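Local structure of putative cell adhesion protein (Bacteroides eggerthii, 4GPV) at residues N48-D62 and G79-G93. The protein is probably a FimA-like pilus subunit that assembles into adhesive fimbriae on the surface of this gut bacterium. Residues are numbered along the deposited sequence; the frame is centred on the assembly and turned at random. Where two conformers were deposited one is given.
Sequences NNYLVFLFREGGALD and GTTAAKKAYVVANTG
Phe53 and Tyr87 exchange two backbone hydrogen bonds at the middle of an antiparallel strand pair, 50-56 with 83-90, which illustrates how a beta-sandwich domain keeps its faces distinct. On one face, Val52 and Val88 lie side by side, CG2 to CG2 at 4.0 Å, and Leu54 sets CD2 against CB of Ala86 at 3.7 Å; this side packs on strands 18-24 and 73-76. On the other, the rings of Phe55 and Tyr87 meet obliquely, planes 76° apart, with Tyr87 CD1 at the edge of the Phe55 ring, and both rest on helix 106-111. Nearby the register slips at a classic beta bulge, where Lys84 N and Lys85 N both donate to Phe55 O.

Beyond the bulge, the Asp62 carboxylate ties segment 48-62 to the loop leading into strand 83-90. With CG anti to the backbone N (chi1 -178°), it is carried toward Thr80, whose N meets OD2 at 2.6 Å and whose hydroxyl meets OD1, both on syn lone pairs. The anti lone pair of OD1 receives Arg56 NE at 2.8 Å in a salt bridge, OD1 lying in the guanidinium plane. Shortened to an alanine here, the side chain would probably leave the Arg56 guanidinium without its carboxylate mate and both Thr80 donors without an acceptor. Thr80 OG1 in turn accepts from Ala82 N, forming an ST turn.

At the far end, Asn91 OD1 accepts Asn48 N at 2.7 Å, while its ND2 reaches Val46 O and Leu131 O. Asn49 OD1 receives Gly93 N at 3.0 Å, the donor 36° above the carbonyl plane.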
loop_
_atom_site.group_PDB
_atom_site.type_symbol
_atom_site.label_atom_id
_atom_site.label_comp_id
_atom_site.label_asym_id
_atom_site.label_seq_id
_atom_site.Cartn_x
_atom_site.Cartn_y
_atom_site.Cartn_z
ATOM N N ASN A 48 -14.297 -1.277 9.587
ATOM C CA ASN A 48 -14.966 -0.186 10.281
ATOM C C ASN A 48 -16.335 0.109 9.665
ATOM O O ASN A 48 -17.285 0.480 10.367
ATOM C CB ASN A 48 -14.108 1.066 10.246
ATOM C CG ASN A 48 -12.861 0.855 11.047
ATOM O OD1 ASN A 48 -12.932 0.454 12.226
ATOM N ND2 ASN A 48 -11.718 1.082 10.429
ATOM N N ASN A 49 -16.403 -0.013 8.328
ATOM C CA ASN A 49 -17.585 0.246 7.518
ATOM C C ASN A 49 -17.359 -0.320 6.130
ATOM O O ASN A 49 -16.215 -0.682 5.777
ATOM C CB ASN A 49 -17.857 1.751 7.434
ATOM C CG ASN A 49 -16.657 2.522 6.948
ATOM O OD1 ASN A 49 -16.261 2.423 5.768
ATOM N ND2 ASN A 49 -16.019 3.238 7.876
ATOM N N TYR A 50 -18.429 -0.429 5.349
ATOM C CA TYR A 50 -18.261 -0.913 3.972
ATOM C C TYR A 50 -19.440 -0.462 3.115
ATOM O O TYR A 50 -20.464 -0.039 3.641
ATOM C CB TYR A 50 -18.100 -2.454 3.931
ATOM C CG TYR A 50 -19.273 -3.227 4.509
ATOM C CD1 TYR A 50 -19.339 -3.518 5.866
ATOM C CD2 TYR A 50 -20.325 -3.654 3.695
ATOM C CE1 TYR A 50 -20.420 -4.218 6.406
ATOM C CE2 TYR A 50 -21.411 -4.357 4.225
ATOM C CZ TYR A 50 -21.441 -4.652 5.580
ATOM O OH TYR A 50 -22.483 -5.352 6.132
ATOM N N LEU A 51 -19.277 -0.555 1.807
ATOM C CA LEU A 51 -20.314 -0.267 0.821
ATOM C C LEU A 51 -20.533 -1.511 -0.021
ATOM O O LEU A 51 -19.566 -2.167 -0.411
ATOM C CB LEU A 51 -19.961 0.929 -0.099
ATOM C CG LEU A 51 -19.623 2.275 0.581
ATOM C CD1 LEU A 51 -18.989 3.253 -0.427
ATOM C CD2 LEU A 51 -20.872 2.902 1.175
ATOM N N VAL A 52 -21.779 -1.799 -0.351
ATOM C CA VAL A 52 -22.120 -2.918 -1.247
ATOM C C VAL A 52 -22.840 -2.317 -2.467
ATOM O O VAL A 52 -23.847 -1.610 -2.319
ATOM C CB VAL A 52 -22.977 -4.065 -0.611
ATOM C CG1 VAL A 52 -23.196 -5.227 -1.593
ATOM C CG2 VAL A 52 -22.377 -4.579 0.699
ATOM N N PHE A 53 -22.309 -2.592 -3.656
ATOM C CA PHE A 53 -22.895 -2.164 -4.920
ATOM C C PHE A 53 -23.424 -3.389 -5.639
ATOM O O PHE A 53 -22.705 -4.382 -5.761
ATOM C CB PHE A 53 -21.868 -1.435 -5.812
ATOM C CG PHE A 53 -21.147 -0.295 -5.140
ATOM C CD1 PHE A 53 -20.053 -0.536 -4.309
ATOM C CD2 PHE A 53 -21.541 1.019 -5.358
ATOM C CE1 PHE A 53 -19.388 0.517 -3.672
ATOM C CE2 PHE A 53 -20.879 2.078 -4.716
ATOM C CZ PHE A 53 -19.812 1.821 -3.878
ATOM N N LEU A 54 -24.670 -3.324 -6.116
ATOM C CA LEU A 54 -25.258 -4.432 -6.845
ATOM C C LEU A 54 -25.549 -3.983 -8.260
ATOM O O LEU A 54 -26.122 -2.914 -8.436
ATOM C CB LEU A 54 -26.551 -4.932 -6.174
ATOM C CG LEU A 54 -26.423 -5.491 -4.755
ATOM C CD1 LEU A 54 -27.829 -5.754 -4.147
ATOM C CD2 LEU A 54 -25.621 -6.755 -4.746
ATOM N N PHE A 55 -25.136 -4.770 -9.264
ATOM C CA PHE A 55 -25.361 -4.370 -10.657
ATOM C C PHE A 55 -26.100 -5.404 -11.444
ATOM O O PHE A 55 -25.922 -6.596 -11.223
ATOM C CB PHE A 55 -24.020 -4.091 -11.359
ATOM C CG PHE A 55 -23.264 -2.952 -10.734
ATOM C CD1 PHE A 55 -23.647 -1.635 -10.962
ATOM C CD2 PHE A 55 -22.188 -3.191 -9.895
ATOM C CE1 PHE A 55 -22.959 -0.578 -10.356
ATOM C CE2 PHE A 55 -21.496 -2.132 -9.292
ATOM C CZ PHE A 55 -21.885 -0.838 -9.525
ATOM N N ARG A 56 -26.895 -4.935 -12.411
ATOM C CA ARG A 56 -27.622 -5.801 -13.330
ATOM C C ARG A 56 -26.660 -6.253 -14.460
ATOM O O ARG A 56 -25.523 -5.768 -14.525
ATOM C CB ARG A 56 -28.865 -5.085 -13.865
ATOM C CG ARG A 56 -29.799 -4.718 -12.729
ATOM C CD ARG A 56 -31.088 -4.044 -13.143
ATOM N NE ARG A 56 -31.840 -3.748 -11.927
ATOM C CZ ARG A 56 -32.720 -2.765 -11.786
ATOM N NH1 ARG A 56 -33.055 -2.007 -12.827
ATOM N NH2 ARG A 56 -33.315 -2.567 -10.622
ATOM N N GLU A 57 -27.123 -7.176 -15.335
ATOM C CA GLU A 57 -26.331 -7.734 -16.441
ATOM C C GLU A 57 -25.741 -6.622 -17.328
ATOM O O GLU A 57 -24.578 -6.712 -17.735
ATOM C CB GLU A 57 -27.199 -8.711 -17.267
ATOM C CG GLU A 57 -26.519 -9.387 -18.455
ATOM C CD GLU A 57 -25.304 -10.263 -18.210
ATOM O OE1 GLU A 57 -25.219 -10.896 -17.132
ATOM O OE2 GLU A 57 -24.452 -10.351 -19.124
ATOM N N GLY A 58 -26.523 -5.584 -17.584
ATOM C CA GLY A 58 -26.089 -4.467 -18.416
ATOM C C GLY A 58 -25.336 -3.347 -17.728
ATOM O O GLY A 58 -25.171 -2.276 -18.320
ATOM N N GLY A 59 -24.930 -3.576 -16.479
ATOM C CA GLY A 59 -24.160 -2.615 -15.694
ATOM C C GLY A 59 -24.933 -1.590 -14.882
ATOM O O GLY A 59 -24.308 -0.861 -14.121
ATOM N N ALA A 60 -26.269 -1.529 -14.982
ATOM C CA ALA A 60 -27.024 -0.556 -14.178
ATOM C C ALA A 60 -27.037 -0.946 -12.701
ATOM O O ALA A 60 -27.028 -2.139 -12.380
ATOM C CB ALA A 60 -28.466 -0.445 -14.677
ATOM N N LEU A 61 -27.100 0.048 -11.807
ATOM C CA LEU A 61 -27.262 -0.232 -10.376
ATOM C C LEU A 61 -28.623 -0.938 -10.172
ATOM O O LEU A 61 -29.627 -0.551 -10.763
ATOM C CB LEU A 61 -27.199 1.051 -9.541
ATOM C CG LEU A 61 -25.802 1.492 -9.127
ATOM C CD1 LEU A 61 -25.827 2.912 -8.638
ATOM C CD2 LEU A 61 -25.215 0.555 -8.051
ATOM N N ASP A 62 -28.637 -1.993 -9.378
ATOM C CA ASP A 62 -29.879 -2.731 -9.151
ATOM C C ASP A 62 -30.706 -2.050 -8.063
ATOM O O ASP A 62 -31.912 -2.252 -7.958
ATOM C CB ASP A 62 -29.537 -4.179 -8.785
ATOM C CG ASP A 62 -30.764 -5.041 -8.574
ATOM O OD1 ASP A 62 -31.628 -5.093 -9.494
ATOM O OD2 ASP A 62 -30.911 -5.577 -7.473
ATOM N N GLY A 79 -33.067 -4.448 -3.521
ATOM C CA GLY A 79 -32.679 -4.933 -4.839
ATOM C C GLY A 79 -33.647 -5.910 -5.466
ATOM O O GLY A 79 -34.730 -6.175 -4.936
ATOM N N THR A 80 -33.263 -6.447 -6.624
ATOM C CA THR A 80 -34.172 -7.313 -7.367
ATOM C C THR A 80 -33.467 -8.580 -7.844
ATOM O O THR A 80 -32.242 -8.714 -7.692
ATOM C CB THR A 80 -34.777 -6.561 -8.590
ATOM O OG1 THR A 80 -33.836 -6.567 -9.659
ATOM C CG2 THR A 80 -35.258 -5.120 -8.280
ATOM N N THR A 81 -34.242 -9.461 -8.504
ATOM C CA THR A 81 -33.724 -10.705 -9.087
ATOM C C THR A 81 -32.903 -10.429 -10.358
ATOM O O THR A 81 -32.316 -11.363 -10.935
ATOM C CB THR A 81 -34.852 -11.684 -9.359
ATOM O OG1 THR A 81 -35.859 -11.046 -10.151
ATOM C CG2 THR A 81 -35.433 -12.242 -8.080
ATOM N N ALA A 82 -32.797 -9.142 -10.743
ATOM C CA ALA A 82 -31.971 -8.718 -11.868
ATOM C C ALA A 82 -30.506 -8.515 -11.446
ATOM O O ALA A 82 -29.657 -8.376 -12.329
ATOM C CB ALA A 82 -32.521 -7.446 -12.491
ATOM N N ALA A 83 -30.183 -8.501 -10.120
ATOM C CA ALA A 83 -28.789 -8.353 -9.668
ATOM C C ALA A 83 -27.938 -9.523 -10.179
ATOM O O ALA A 83 -28.340 -10.679 -10.041
ATOM C CB ALA A 83 -28.719 -8.285 -8.141
ATOM N N LYS A 84 -26.762 -9.211 -10.766
ATOM C CA LYS A 84 -25.824 -10.203 -11.310
ATOM C C LYS A 84 -24.442 -10.168 -10.652
ATOM O O LYS A 84 -23.752 -11.188 -10.635
ATOM C CB LYS A 84 -25.633 -9.981 -12.816
ATOM C CG LYS A 84 -26.898 -10.278 -13.640
ATOM C CD LYS A 84 -27.282 -11.765 -13.689
ATOM C CE LYS A 84 -26.322 -12.626 -14.479
ATOM N NZ LYS A 84 -26.654 -14.070 -14.362
ATOM N N LYS A 85 -24.029 -8.991 -10.154
ATOM C CA LYS A 85 -22.708 -8.807 -9.541
ATOM C C LYS A 85 -22.800 -7.984 -8.298
ATOM O O LYS A 85 -23.549 -7.004 -8.270
ATOM C CB LYS A 85 -21.768 -8.089 -10.529
ATOM C CG LYS A 85 -21.176 -8.955 -11.639
ATOM C CD LYS A 85 -19.987 -9.812 -11.180
ATOM C CE LYS A 85 -18.684 -9.073 -11.046
ATOM N NZ LYS A 85 -17.642 -9.958 -10.477
ATOM N N ALA A 86 -22.010 -8.357 -7.275
ATOM C CA ALA A 86 -21.901 -7.605 -6.024
ATOM C C ALA A 86 -20.453 -7.194 -5.846
ATOM O O ALA A 86 -19.556 -8.023 -6.034
ATOM C CB ALA A 86 -22.377 -8.464 -4.847
ATOM N N TYR A 87 -20.211 -5.896 -5.627
ATOM C CA TYR A 87 -18.894 -5.350 -5.335
ATOM C C TYR A 87 -18.932 -4.794 -3.946
ATOM O O TYR A 87 -19.942 -4.176 -3.542
ATOM C CB TYR A 87 -18.552 -4.251 -6.330
ATOM C CG TYR A 87 -18.310 -4.719 -7.747
ATOM C CD1 TYR A 87 -19.367 -4.903 -8.630
ATOM C CD2 TYR A 87 -17.022 -4.817 -8.253
ATOM C CE1 TYR A 87 -19.145 -5.312 -9.946
ATOM C CE2 TYR A 87 -16.787 -5.179 -9.578
ATOM C CZ TYR A 87 -17.851 -5.428 -10.422
ATOM O OH TYR A 87 -17.614 -5.782 -11.728
ATOM N N VAL A 88 -17.842 -5.010 -3.200
ATOM C CA VAL A 88 -17.754 -4.522 -1.808
ATOM C C VAL A 88 -16.460 -3.727 -1.651
ATOM O O VAL A 88 -15.392 -4.191 -2.062
ATOM C CB VAL A 88 -17.831 -5.677 -0.755
ATOM C CG1 VAL A 88 -17.654 -5.149 0.671
ATOM C CG2 VAL A 88 -19.149 -6.453 -0.866
ATOM N N VAL A 89 -16.558 -2.562 -1.033
ATOM C CA VAL A 89 -15.402 -1.749 -0.689
ATOM C C VAL A 89 -15.505 -1.488 0.801
ATOM O O VAL A 89 -16.532 -0.996 1.246
ATOM C CB VAL A 89 -15.273 -0.431 -1.509
ATOM C CG1 VAL A 89 -14.051 0.366 -1.050
ATOM C CG2 VAL A 89 -15.181 -0.704 -3.014
ATOM N N ALA A 90 -14.459 -1.806 1.560
ATOM C CA ALA A 90 -14.479 -1.557 3.008
ATOM C C ALA A 90 -13.559 -0.405 3.370
ATOM O O ALA A 90 -12.510 -0.206 2.733
ATOM C CB ALA A 90 -14.010 -2.812 3.750
ATOM N N ASN A 91 -13.931 0.317 4.423
ATOM C CA ASN A 91 -13.132 1.308 5.133
ATOM C C ASN A 91 -12.857 2.583 4.363
ATOM O O ASN A 91 -11.892 3.273 4.667
ATOM C CB ASN A 91 -11.829 0.652 5.646
ATOM C CG ASN A 91 -12.092 -0.389 6.703
ATOM O OD1 ASN A 91 -13.106 -0.343 7.407
ATOM N ND2 ASN A 91 -11.154 -1.313 6.906
ATOM N N THR A 92 -13.782 2.995 3.484
ATOM C CA THR A 92 -13.634 4.300 2.823
ATOM C C THR A 92 -14.616 5.329 3.451
ATOM O O THR A 92 -14.657 6.471 3.010
ATOM C CB THR A 92 -13.811 4.234 1.313
ATOM O OG1 THR A 92 -15.171 3.870 0.970
ATOM C CG2 THR A 92 -12.750 3.360 0.613
ATOM N N GLY A 93 -15.388 4.906 4.432
ATOM C CA GLY A 93 -16.337 5.764 5.150
ATOM C C GLY A 93 -17.675 5.954 4.472
ATOM O O GLY A 93 -18.030 5.206 3.564
HETATM O O HOH W 1 -18.035 2.600 3.702
HETATM O O HOH W 2 -13.228 4.329 7.351
HETATM O O HOH W 3 -29.792 -8.355 -15.000
#